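PDB 3L7Y: uncharacterized protein from Streptococcus mutans, which binds magnesium and is probably a phosphatase of the haloacid dehalogenase-like hydrolase family, its natural substrate not being established. Local coordinates for residues Q118-F129 / A200-L210. Sequence-based numbering, arbitrary orientation.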
ATOM      1  N   GLN A 118     -14.575  -4.405   3.861  1.00 10.11           N
ATOM      2  CA  GLN A 118     -15.478  -3.272   3.962  1.00 13.04           C
ATOM      3  C   GLN A 118     -16.910  -3.797   3.939  1.00 11.76           C
ATOM      4  O   GLN A 118     -17.160  -4.884   3.427  1.00 19.65           O
ATOM      5  CB  GLN A 118     -15.191  -2.248   2.850  1.00 10.14           C
ATOM      6  CG  GLN A 118     -13.844  -1.530   3.084  1.00 13.66           C
ATOM      7  CD  GLN A 118     -13.365  -0.682   1.921  1.00 16.62           C
ATOM      8  OE1 GLN A 118     -12.592   0.267   2.109  1.00 18.87           O
ATOM      9  NE2 GLN A 118     -13.796  -1.015   0.727  1.00 10.47           N
ATOM     10  N   GLN A 119     -17.837  -3.044   4.516  1.00 13.44           N
ATOM     11  CA  GLN A 119     -19.242  -3.450   4.553  1.00 14.12           C
ATOM     12  C   GLN A 119     -19.928  -3.217   3.212  1.00 12.32           C
ATOM     13  O   GLN A 119     -19.861  -2.121   2.671  1.00 16.37           O
ATOM     14  CB  GLN A 119     -19.963  -2.672   5.648  1.00 19.99           C
ATOM     15  CG  GLN A 119     -19.409  -2.922   7.035  1.00 29.55           C
ATOM     16  CD  GLN A 119     -19.718  -4.319   7.526  1.00 46.68           C
ATOM     17  OE1 GLN A 119     -20.764  -4.886   7.198  1.00 52.72           O
ATOM     18  NE2 GLN A 119     -18.812  -4.887   8.317  1.00 51.85           N
ATOM     19  N   ARG A 120     -20.595  -4.240   2.673  1.00 11.07           N
ATOM     20  CA  ARG A 120     -21.252  -4.114   1.371  1.00 14.27           C
ATOM     21  C   ARG A 120     -22.095  -2.840   1.273  1.00  6.87           C
ATOM     22  O   ARG A 120     -22.093  -2.170   0.247  1.00 15.23           O
ATOM     23  CB  ARG A 120     -22.141  -5.337   1.054  1.00 14.44           C
ATOM     24  CG  ARG A 120     -21.394  -6.682   1.062  1.00 19.39           C
ATOM     25  CD  ARG A 120     -22.216  -7.814   0.411  1.00 25.36           C
ATOM     26  NE  ARG A 120     -21.628  -8.257  -0.848  1.00 25.31           N
ATOM     27  CZ  ARG A 120     -22.209  -8.149  -2.033  1.00 32.89           C
ATOM     28  NH1 ARG A 120     -23.410  -7.616  -2.136  1.00 33.11           N
ATOM     29  NH2 ARG A 120     -21.589  -8.579  -3.117  1.00 41.93           N
ATOM     30  N   GLU A 121     -22.815  -2.520   2.341  1.00  6.80           N
ATOM     31  CA  GLU A 121     -23.706  -1.351   2.343  1.00 11.83           C
ATOM     32  C   GLU A 121     -22.898  -0.064   2.171  1.00  9.85           C
ATOM     33  O   GLU A 121     -23.337   0.868   1.509  1.00  8.36           O
ATOM     34  CB  GLU A 121     -24.504  -1.287   3.646  1.00 15.15           C
ATOM     35  CG  GLU A 121     -23.646  -1.390   4.918  0.50 25.69           C
ATOM     36  CD  GLU A 121     -23.454  -2.826   5.445  0.50 34.26           C
ATOM     37  OE1 GLU A 121     -23.334  -3.780   4.638  1.00 31.60           O
ATOM     38  OE2 GLU A 121     -23.404  -2.994   6.687  1.00 36.58           O
ATOM     39  N   ASP A 122     -21.715  -0.015   2.775  1.00 10.67           N
ATOM     40  CA  ASP A 122     -20.866   1.181   2.690  1.00  9.18           C
ATOM     41  C   ASP A 122     -20.277   1.334   1.298  1.00  8.86           C
ATOM     42  O   ASP A 122     -20.277   2.421   0.709  1.00 12.63           O
ATOM     43  CB  ASP A 122     -19.755   1.108   3.736  1.00 11.77           C
ATOM     44  CG  ASP A 122     -20.287   1.288   5.145  1.00 11.53           C
ATOM     45  OD1 ASP A 122     -21.321   1.959   5.280  1.00 10.30           O
ATOM     46  OD2 ASP A 122     -19.688   0.767   6.103  1.00 10.39           O
ATOM     47  N   ILE A 123     -19.753   0.231   0.787  1.00 14.35           N
ATOM     48  CA  ILE A 123     -19.252   0.177  -0.574  1.00  6.55           C
ATOM     49  C   ILE A 123     -20.321   0.619  -1.580  1.00  6.61           C
ATOM     50  O   ILE A 123     -20.058   1.413  -2.476  1.00 10.81           O
ATOM     51  CB  ILE A 123     -18.804  -1.258  -0.906  1.00 11.97           C
ATOM     52  CG1 ILE A 123     -17.731  -1.721   0.082  1.00 17.81           C
ATOM     53  CG2 ILE A 123     -18.316  -1.362  -2.342  1.00 10.16           C
ATOM     54  CD1 ILE A 123     -17.273  -3.131  -0.166  1.00 17.64           C
ATOM     55  N   ALA A 124     -21.531   0.098  -1.444  1.00  7.81           N
ATOM     56  CA  ALA A 124     -22.576   0.430  -2.396  1.00  9.10           C
ATOM     57  C   ALA A 124     -22.863   1.912  -2.287  1.00 14.67           C
ATOM     58  O   ALA A 124     -23.100   2.598  -3.282  1.00  7.40           O
ATOM     59  CB  ALA A 124     -23.837  -0.386  -2.110  1.00 11.32           C
ATOM     60  N   SER A 125     -22.809   2.426  -1.066  1.00 19.35           N
ATOM     61  CA  SER A 125     -23.165   3.822  -0.859  1.00 18.82           C
ATOM     62  C   SER A 125     -22.091   4.814  -1.362  1.00 15.36           C
ATOM     63  O   SER A 125     -22.431   5.814  -1.987  1.00 12.13           O
ATOM     64  CB  SER A 125     -23.565   4.065   0.597  1.00 12.21           C
ATOM     65  OG  SER A 125     -23.431   5.433   0.925  1.00 27.32           O
ATOM     66  N   ILE A 126     -20.811   4.543  -1.106  1.00 12.29           N
ATOM     67  CA  ILE A 126     -19.754   5.434  -1.608  1.00  9.32           C
ATOM     68  C   ILE A 126     -19.669   5.341  -3.136  1.00  9.18           C
ATOM     69  O   ILE A 126     -19.342   6.311  -3.806  1.00 10.56           O
ATOM     70  CB  ILE A 126     -18.363   5.116  -1.011  1.00 11.97           C
ATOM     71  CG1 ILE A 126     -17.375   6.274  -1.281  1.00  6.29           C
ATOM     72  CG2 ILE A 126     -17.809   3.836  -1.616  1.00  7.47           C
ATOM     73  CD1 ILE A 126     -17.692   7.529  -0.556  1.00  7.69           C
ATOM     74  N   ILE A 127     -19.983   4.166  -3.686  1.00 14.96           N
ATOM     75  CA  ILE A 127     -20.012   3.991  -5.138  1.00  9.93           C
ATOM     76  C   ILE A 127     -21.093   4.847  -5.783  1.00 15.27           C
ATOM     77  O   ILE A 127     -20.857   5.517  -6.808  1.00  9.43           O
ATOM     78  CB  ILE A 127     -20.225   2.510  -5.540  1.00 16.51           C
ATOM     79  CG1 ILE A 127     -18.933   1.711  -5.342  1.00 21.56           C
ATOM     80  CG2 ILE A 127     -20.685   2.398  -6.989  1.00 18.67           C
ATOM     81  CD1 ILE A 127     -19.068   0.234  -5.687  1.00 15.48           C
ATOM     82  N   TYR A 128     -22.280   4.823  -5.183  1.00 16.11           N
ATOM     83  CA  TYR A 128     -23.408   5.591  -5.710  1.00 18.99           C
ATOM     84  C   TYR A 128     -23.058   7.076  -5.674  1.00 15.47           C
ATOM     85  O   TYR A 128     -23.347   7.833  -6.596  1.00 11.62           O
ATOM     86  CB  TYR A 128     -24.667   5.328  -4.887  1.00 22.05           C
ATOM     87  CG  TYR A 128     -25.844   6.154  -5.334  1.00 25.98           C
ATOM     88  CD1 TYR A 128     -26.671   5.717  -6.353  1.00 37.02           C
ATOM     89  CD2 TYR A 128     -26.113   7.385  -4.749  1.00 34.30           C
ATOM     90  CE1 TYR A 128     -27.750   6.480  -6.776  1.00 42.28           C
ATOM     91  CE2 TYR A 128     -27.183   8.152  -5.160  1.00 37.52           C
ATOM     92  CZ  TYR A 128     -27.998   7.696  -6.173  1.00 41.23           C
ATOM     93  OH  TYR A 128     -29.064   8.458  -6.585  1.00 49.20           O
ATOM     94  N   PHE A 129     -22.400   7.477  -4.597  1.00 13.75           N
ATOM     95  CA  PHE A 129     -22.002   8.857  -4.424  1.00 12.60           C
ATOM     96  C   PHE A 129     -20.973   9.292  -5.483  1.00 13.73           C
ATOM     97  O   PHE A 129     -21.111  10.347  -6.086  1.00 14.40           O
ATOM     98  CB  PHE A 129     -21.439   9.041  -3.018  1.00 15.98           C
ATOM     99  CG  PHE A 129     -20.855  10.376  -2.789  1.00 12.55           C
ATOM    100  CD1 PHE A 129     -21.671  11.489  -2.694  1.00 15.32           C
ATOM    101  CD2 PHE A 129     -19.483  10.535  -2.672  1.00 19.15           C
ATOM    102  CE1 PHE A 129     -21.118  12.754  -2.484  1.00 22.26           C
ATOM    103  CE2 PHE A 129     -18.929  11.784  -2.457  1.00 17.61           C
ATOM    104  CZ  PHE A 129     -19.747  12.898  -2.364  1.00 16.72           C
ATOM    105  N   ALA A 200     -14.451  15.356  -0.411  1.00 13.55           N
ATOM    106  CA  ALA A 200     -15.850  14.992  -0.646  1.00 19.75           C
ATOM    107  C   ALA A 200     -16.176  13.645   0.006  1.00 19.82           C
ATOM    108  O   ALA A 200     -17.242  13.456   0.609  1.00 12.90           O
ATOM    109  CB  ALA A 200     -16.134  14.945  -2.135  1.00 16.77           C
ATOM    110  N   ILE A 201     -15.238  12.710  -0.103  1.00 20.17           N
ATOM    111  CA  ILE A 201     -15.387  11.410   0.536  1.00 19.67           C
ATOM    112  C   ILE A 201     -15.414  11.544   2.058  1.00 17.65           C
ATOM    113  O   ILE A 201     -16.266  10.955   2.730  1.00 12.91           O
ATOM    114  CB  ILE A 201     -14.254  10.461   0.109  1.00  5.91           C
ATOM    115  CG1 ILE A 201     -14.511   9.983  -1.317  1.00 12.30           C
ATOM    116  CG2 ILE A 201     -14.130   9.307   1.077  1.00  7.96           C
ATOM    117  CD1 ILE A 201     -13.249   9.534  -2.063  1.00 12.90           C
ATOM    118  N   ALA A 202     -14.469  12.315   2.594  1.00  8.36           N
ATOM    119  CA  ALA A 202     -14.372  12.510   4.031  1.00 12.46           C
ATOM    120  C   ALA A 202     -15.628  13.191   4.590  1.00 13.48           C
ATOM    121  O   ALA A 202     -15.935  13.054   5.760  1.00 16.15           O
ATOM    122  CB  ALA A 202     -13.153  13.330   4.362  1.00 11.75           C
ATOM    123  N   ASP A 203     -16.334  13.937   3.751  1.00  8.91           N
ATOM    124  CA  ASP A 203     -17.519  14.680   4.193  1.00  8.11           C
ATOM    125  C   ASP A 203     -18.813  13.910   3.994  1.00  7.49           C
ATOM    126  O   ASP A 203     -19.895  14.419   4.318  1.00  9.63           O
ATOM    127  CB  ASP A 203     -17.643  15.995   3.427  1.00  6.33           C
ATOM    128  CG  ASP A 203     -16.641  17.040   3.886  1.00 12.07           C
ATOM    129  OD1 ASP A 203     -16.023  16.842   4.942  1.00 11.03           O
ATOM    130  OD2 ASP A 203     -16.475  18.053   3.176  1.00 16.91           O
ATOM    131  N   TYR A 204     -18.712  12.697   3.454  1.00  9.51           N
ATOM    132  CA  TYR A 204     -19.908  11.928   3.085  1.00 12.68           C
ATOM    133  C   TYR A 204     -20.437  11.089   4.249  1.00 11.64           C
ATOM    134  O   TYR A 204     -19.744  10.885   5.237  1.00 14.73           O
ATOM    135  CB  TYR A 204     -19.614  11.030   1.872  1.00 16.89           C
ATOM    136  CG  TYR A 204     -20.860  10.418   1.248  1.00 15.33           C
ATOM    137  CD1 TYR A 204     -21.928  11.222   0.861  1.00 14.61           C
ATOM    138  CD2 TYR A 204     -20.968   9.045   1.053  1.00 13.73           C
ATOM    139  CE1 TYR A 204     -23.066  10.684   0.297  1.00 18.91           C
ATOM    140  CE2 TYR A 204     -22.109   8.489   0.483  1.00 12.30           C
ATOM    141  CZ  TYR A 204     -23.149   9.319   0.102  1.00 17.47           C
ATOM    142  OH  TYR A 204     -24.285   8.794  -0.462  1.00 27.37           O
ATOM    143  N   LYS A 205     -21.661  10.584   4.126  1.00 10.57           N
ATOM    144  CA  LYS A 205     -22.264   9.838   5.228  1.00  5.63           C
ATOM    145  C   LYS A 205     -21.488   8.571   5.624  1.00  9.21           C
ATOM    146  O   LYS A 205     -21.655   8.063   6.729  1.00 11.03           O
ATOM    147  CB  LYS A 205     -23.739   9.510   4.929  1.00 10.78           C
ATOM    148  CG  LYS A 205     -23.973   8.594   3.716  1.00 10.58           C
ATOM    149  CD  LYS A 205     -25.487   8.415   3.418  1.00 17.56           C
ATOM    150  CE  LYS A 205     -25.712   7.435   2.278  1.00 27.49           C
ATOM    151  NZ  LYS A 205     -27.163   7.237   1.953  1.00 32.05           N
ATOM    152  N   THR A 206     -20.651   8.046   4.734  1.00  8.63           N
ATOM    153  CA  THR A 206     -19.853   6.862   5.085  1.00 10.01           C
ATOM    154  C   THR A 206     -18.589   7.231   5.867  1.00 13.37           C
ATOM    155  O   THR A 206     -17.712   6.400   6.086  1.00 15.04           O
ATOM    156  CB  THR A 206     -19.462   6.043   3.830  1.00 13.11           C
ATOM    157  OG1 THR A 206     -18.914   6.917   2.845  1.00  9.40           O
ATOM    158  CG2 THR A 206     -20.706   5.345   3.228  1.00  6.23           C
ATOM    159  N   SER A 207     -18.516   8.484   6.291  1.00 12.32           N
ATOM    160  CA  SER A 207     -17.294   9.057   6.856  1.00 12.59           C
ATOM    161  C   SER A 207     -16.591   8.247   7.941  1.00 14.47           C
ATOM    162  O   SER A 207     -15.366   8.209   7.985  1.00 15.58           O
ATOM    163  CB  SER A 207     -17.568  10.460   7.384  1.00 22.40           C
ATOM    164  OG  SER A 207     -16.357  11.074   7.774  1.00 26.15           O
ATOM    165  N   GLN A 208     -17.343   7.613   8.832  1.00 11.13           N
ATOM    166  CA  GLN A 208     -16.701   6.939   9.944  1.00 17.12           C
ATOM    167  C   GLN A 208     -16.084   5.607   9.522  1.00 18.82           C
ATOM    168  O   GLN A 208     -15.277   5.026  10.251  1.00 22.36           O
ATOM    169  CB  GLN A 208     -17.684   6.718  11.083  1.00 19.67           C
ATOM    170  CG  GLN A 208     -18.335   5.366  11.061  0.50 35.90           C
ATOM    171  CD  GLN A 208     -18.945   5.033  12.395  1.00 56.15           C
ATOM    172  OE1 GLN A 208     -19.328   3.890  12.657  1.00 64.43           O
ATOM    173  NE2 GLN A 208     -19.033   6.037  13.262  1.00 52.93           N
ATOM    174  N   ARG A 209     -16.468   5.138   8.341  1.00 11.00           N
ATOM    175  CA  ARG A 209     -16.066   3.826   7.846  1.00 11.31           C
ATOM    176  C   ARG A 209     -15.058   3.914   6.700  1.00 12.79           C
ATOM    177  O   ARG A 209     -14.160   3.088   6.611  1.00 18.11           O
ATOM    178  CB  ARG A 209     -17.291   3.052   7.356  1.00 25.06           C
ATOM    179  CG  ARG A 209     -18.415   2.942   8.372  1.00 36.63           C
ATOM    180  CD  ARG A 209     -18.254   1.704   9.229  1.00 41.51           C
ATOM    181  NE  ARG A 209     -19.323   1.605  10.217  1.00 51.78           N
ATOM    182  CZ  ARG A 209     -20.559   1.201   9.939  1.00 61.07           C
ATOM    183  NH1 ARG A 209     -20.881   0.858   8.699  1.00 65.25           N
ATOM    184  NH2 ARG A 209     -21.473   1.140  10.899  1.00 58.96           N
ATOM    185  N   LEU A 210     -15.229   4.888   5.805  1.00 13.51           N
ATOM    186  CA  LEU A 210     -14.426   4.949   4.581  1.00 14.39           C
ATOM    187  C   LEU A 210     -13.686   6.262   4.415  1.00 19.15           C
ATOM    188  O   LEU A 210     -14.249   7.336   4.618  1.00 15.14           O
ATOM    189  CB  LEU A 210     -15.300   4.706   3.339  1.00 15.73           C
ATOM    190  CG  LEU A 210     -16.130   3.412   3.275  1.00 10.07           C
ATOM    191  CD1 LEU A 210     -17.007   3.407   2.020  1.00  6.23           C
ATOM    192  CD2 LEU A 210     -15.229   2.173   3.337  1.00  6.89           C
TER
HETATM  193  O   HOH W   1     -25.232   6.771  -1.797  1.00 30.30           O
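Arg209 NH1 donates to Asp122 OD2 at 2.9 Å in a salt bridge made through one nitrogen, with an N-H...O angle of 151°. The acceptor lies at the guanidinium edge, in the guanidinium plane, and offers its syn lone pair; the carboxylate itself is turned 52° from that plane. With a bend at chi2, the aliphatic part of Arg209 curls round the same oxygen, CG coming to 3.4 Å from Asp122 OD2. One turn further along the helix, Ser125 OG meets carbon atoms of Tyr204, Lys205 and Thr206.

These residues belong to the cap domain of the HAD-like fold, away from the magnesium site: helix 120-133 meets the connection from helix 194-202 to strand 210-214, an edge strand of the cap sheet, and that connection contains a type I turn, Tyr204 to Ser207. On the sheet side, Leu210 CD1 packs against Ile126 CB at 3.7 Å, while Ile126 also touches Leu185 and Leu210 touches Ile222. Ile126 CD1 reaches across to Ile201 CG1 and Tyr204 CD2.

Phe129 and Tyr204 form a face-to-face stack, centroids 4.1 Å apart and planes at 20°. Phe129 CB lies 3.8 Å from the Tyr204 ring centroid, a CH-pi contact, and Lys205 CG lies over the opposite face, toward its rim. In the plane of the Tyr204 ring, a water bridges Tyr204 OH (2.6 Å) to Ser125 O, donating to the latter.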